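Local structure of GGDEF family protein (Vibrio cholerae, 5GZS) at residues L230-Q235 and G270-E275. The protein is a diguanylate cyclase, CdgH, whose periplasmic portion has two solute-binding-protein-like regions, holds arginine in a pocket and probably serves as the sensory part of the enzyme. Numbering follows the deposited sequence.
Sequences LENNPQ and GQETWE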
loop_
_atom_site.group_PDB
_atom_site.type_symbol
_atom_site.label_atom_id
_atom_site.label_comp_id
_atom_site.label_asym_id
_atom_site.label_seq_id
_atom_site.Cartn_x
_atom_site.Cartn_y
_atom_site.Cartn_z
ATOM N N LEU A 230 18.165 24.331 -0.133
ATOM C CA LEU A 230 16.815 23.784 -0.211
ATOM C C LEU A 230 16.084 24.339 -1.411
ATOM O O LEU A 230 16.063 25.551 -1.628
ATOM C CB LEU A 230 16.030 24.066 1.062
ATOM C CG LEU A 230 16.530 23.333 2.305
ATOM C CD1 LEU A 230 15.711 23.743 3.519
ATOM C CD2 LEU A 230 16.520 21.825 2.117
ATOM N N GLU A 231 15.503 23.441 -2.196
ATOM C CA GLU A 231 14.774 23.825 -3.388
ATOM C C GLU A 231 13.622 24.764 -3.018
ATOM O O GLU A 231 12.832 24.467 -2.119
ATOM C CB GLU A 231 14.265 22.576 -4.133
ATOM C CG GLU A 231 14.029 22.781 -5.651
ATOM C CD GLU A 231 15.158 22.225 -6.536
ATOM O OE1 GLU A 231 15.644 21.092 -6.281
ATOM O OE2 GLU A 231 15.549 22.926 -7.499
ATOM N N ASN A 232 13.545 25.908 -3.693
ATOM C CA ASN A 232 12.457 26.852 -3.447
ATOM C C ASN A 232 11.799 27.317 -4.742
ATOM O O ASN A 232 11.271 28.420 -4.841
ATOM C CB ASN A 232 12.914 28.026 -2.566
ATOM C CG ASN A 232 12.247 28.010 -1.190
ATOM O OD1 ASN A 232 11.076 27.655 -1.070
ATOM N ND2 ASN A 232 12.993 28.381 -0.153
ATOM N N ASN A 233 11.843 26.443 -5.739
ATOM C CA ASN A 233 11.073 26.596 -6.970
ATOM C C ASN A 233 9.928 25.570 -6.936
ATOM O O ASN A 233 10.189 24.366 -6.917
ATOM C CB ASN A 233 12.012 26.390 -8.180
ATOM C CG ASN A 233 11.277 26.041 -9.480
ATOM O OD1 ASN A 233 10.099 26.364 -9.671
ATOM N ND2 ASN A 233 11.987 25.382 -10.388
ATOM N N PRO A 234 8.658 26.038 -6.931
ATOM C CA PRO A 234 7.475 25.157 -6.810
ATOM C C PRO A 234 7.550 23.888 -7.686
ATOM O O PRO A 234 7.542 23.967 -8.922
ATOM C CB PRO A 234 6.322 26.068 -7.229
ATOM C CG PRO A 234 6.777 27.453 -6.776
ATOM C CD PRO A 234 8.276 27.461 -7.071
ATOM N N GLN A 235 7.640 22.735 -7.017
ATOM C CA GLN A 235 8.069 21.482 -7.637
ATOM C C GLN A 235 7.582 20.228 -6.886
ATOM O O GLN A 235 6.913 19.384 -7.480
ATOM C CB GLN A 235 9.598 21.468 -7.764
ATOM C CG GLN A 235 10.112 20.913 -9.093
ATOM C CD GLN A 235 11.625 21.030 -9.247
ATOM O OE1 GLN A 235 12.253 21.969 -8.738
ATOM N NE2 GLN A 235 12.216 20.078 -9.964
ATOM N N GLY A 270 18.747 34.348 -3.956
ATOM C CA GLY A 270 17.408 34.544 -4.497
ATOM C C GLY A 270 16.943 33.656 -5.642
ATOM O O GLY A 270 15.871 33.061 -5.612
ATOM N N GLN A 271 17.752 33.564 -6.679
ATOM C CA GLN A 271 17.641 32.487 -7.642
ATOM C C GLN A 271 16.256 32.471 -8.325
ATOM O O GLN A 271 15.708 33.526 -8.571
ATOM C CB GLN A 271 17.960 31.183 -6.903
ATOM C CG GLN A 271 19.378 31.163 -6.397
ATOM C CD GLN A 271 19.982 29.785 -6.321
ATOM O OE1 GLN A 271 20.108 29.234 -5.248
ATOM N NE2 GLN A 271 20.384 29.245 -7.456
ATOM N N GLU A 272 15.649 31.317 -8.602
ATOM C CA GLU A 272 16.233 29.989 -8.832
ATOM C C GLU A 272 15.481 29.434 -10.031
ATOM O O GLU A 272 16.060 28.786 -10.899
ATOM C CB GLU A 272 16.179 29.070 -7.596
ATOM C CG GLU A 272 14.816 28.683 -7.064
ATOM C CD GLU A 272 14.844 27.872 -5.773
ATOM O OE1 GLU A 272 15.041 26.648 -5.836
ATOM O OE2 GLU A 272 14.643 28.449 -4.697
ATOM N N THR A 273 14.196 29.763 -10.092
ATOM C CA THR A 273 13.312 29.459 -11.197
ATOM C C THR A 273 14.030 29.441 -12.548
ATOM O O THR A 273 13.617 28.760 -13.489
ATOM C CB THR A 273 12.110 30.422 -11.156
ATOM O OG1 THR A 273 11.198 29.950 -10.164
ATOM C CG2 THR A 273 11.386 30.501 -12.467
ATOM N N TRP A 274 15.122 30.179 -12.624
ATOM C CA TRP A 274 15.978 30.123 -13.787
ATOM C C TRP A 274 17.429 29.971 -13.379
ATOM O O TRP A 274 18.309 29.841 -14.202
ATOM C CB TRP A 274 15.709 31.295 -14.763
ATOM C CG TRP A 274 16.018 32.681 -14.322
ATOM C CD1 TRP A 274 17.229 33.260 -14.272
ATOM C CD2 TRP A 274 15.081 33.686 -13.950
ATOM N NE1 TRP A 274 17.125 34.554 -13.859
ATOM C CE2 TRP A 274 15.806 34.842 -13.659
ATOM C CE3 TRP A 274 13.694 33.713 -13.819
ATOM C CZ2 TRP A 274 15.201 36.006 -13.244
ATOM C CZ3 TRP A 274 13.099 34.851 -13.412
ATOM C CH2 TRP A 274 13.844 35.994 -13.131
ATOM N N GLU A 275 17.652 29.930 -12.078
ATOM C CA GLU A 275 18.978 29.771 -11.537
ATOM C C GLU A 275 19.108 28.490 -10.707
ATOM O O GLU A 275 19.246 28.513 -9.499
ATOM C CB GLU A 275 19.323 31.007 -10.736
ATOM C CG GLU A 275 19.135 32.271 -11.530
ATOM C CD GLU A 275 19.917 33.436 -10.979
ATOM O OE1 GLU A 275 19.715 33.798 -9.809
ATOM O OE2 GLU A 275 20.725 34.006 -11.734
HETATM O O HOH W 1 16.067 25.880 -8.545
#
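Glu272 reaches across to the backbone of Asn232 with its carboxylate. The amide N of Asn232 donates a nearly straight hydrogen bond to OE1 of Glu272, at 2.7 Å. It meets OE1 on the syn side, about 30° out of the carboxylate plane. The chain of Glu272 is extended beyond CG (chi2 -175°), which carries the acid over to the other loop. On the way its CG packs against CB of Asn233. Farther along the loop, OD1 of Asn233 lies 3.8 Å from OG1 of Thr273, and the two side chains cross at about a right angle.

A second acid, Glu231, stands beside the first. Its OE2 is 4.1 Å from OE1 of Glu272, and the carboxylate planes are 38° apart. One water donates to both atoms, at 3.0 Å from OE1 of Glu272 and 3.2 Å from OE2 of Glu231. OE1 of Glu272 is thus gripped by an amide and a water.

Met277 of helix 277-282 touches the Glu272 side chain. The contact joins the loops that follow parallel neighbouring strands 226-230 and 264-266. Both loops belong to the second region related to family 3 extracellular solute-binding proteins, whereas residues of the first form the distant arginine pocket. Two buried carboxylates this close may raise each other's pKa, while the bridging water probably eases their repulsion.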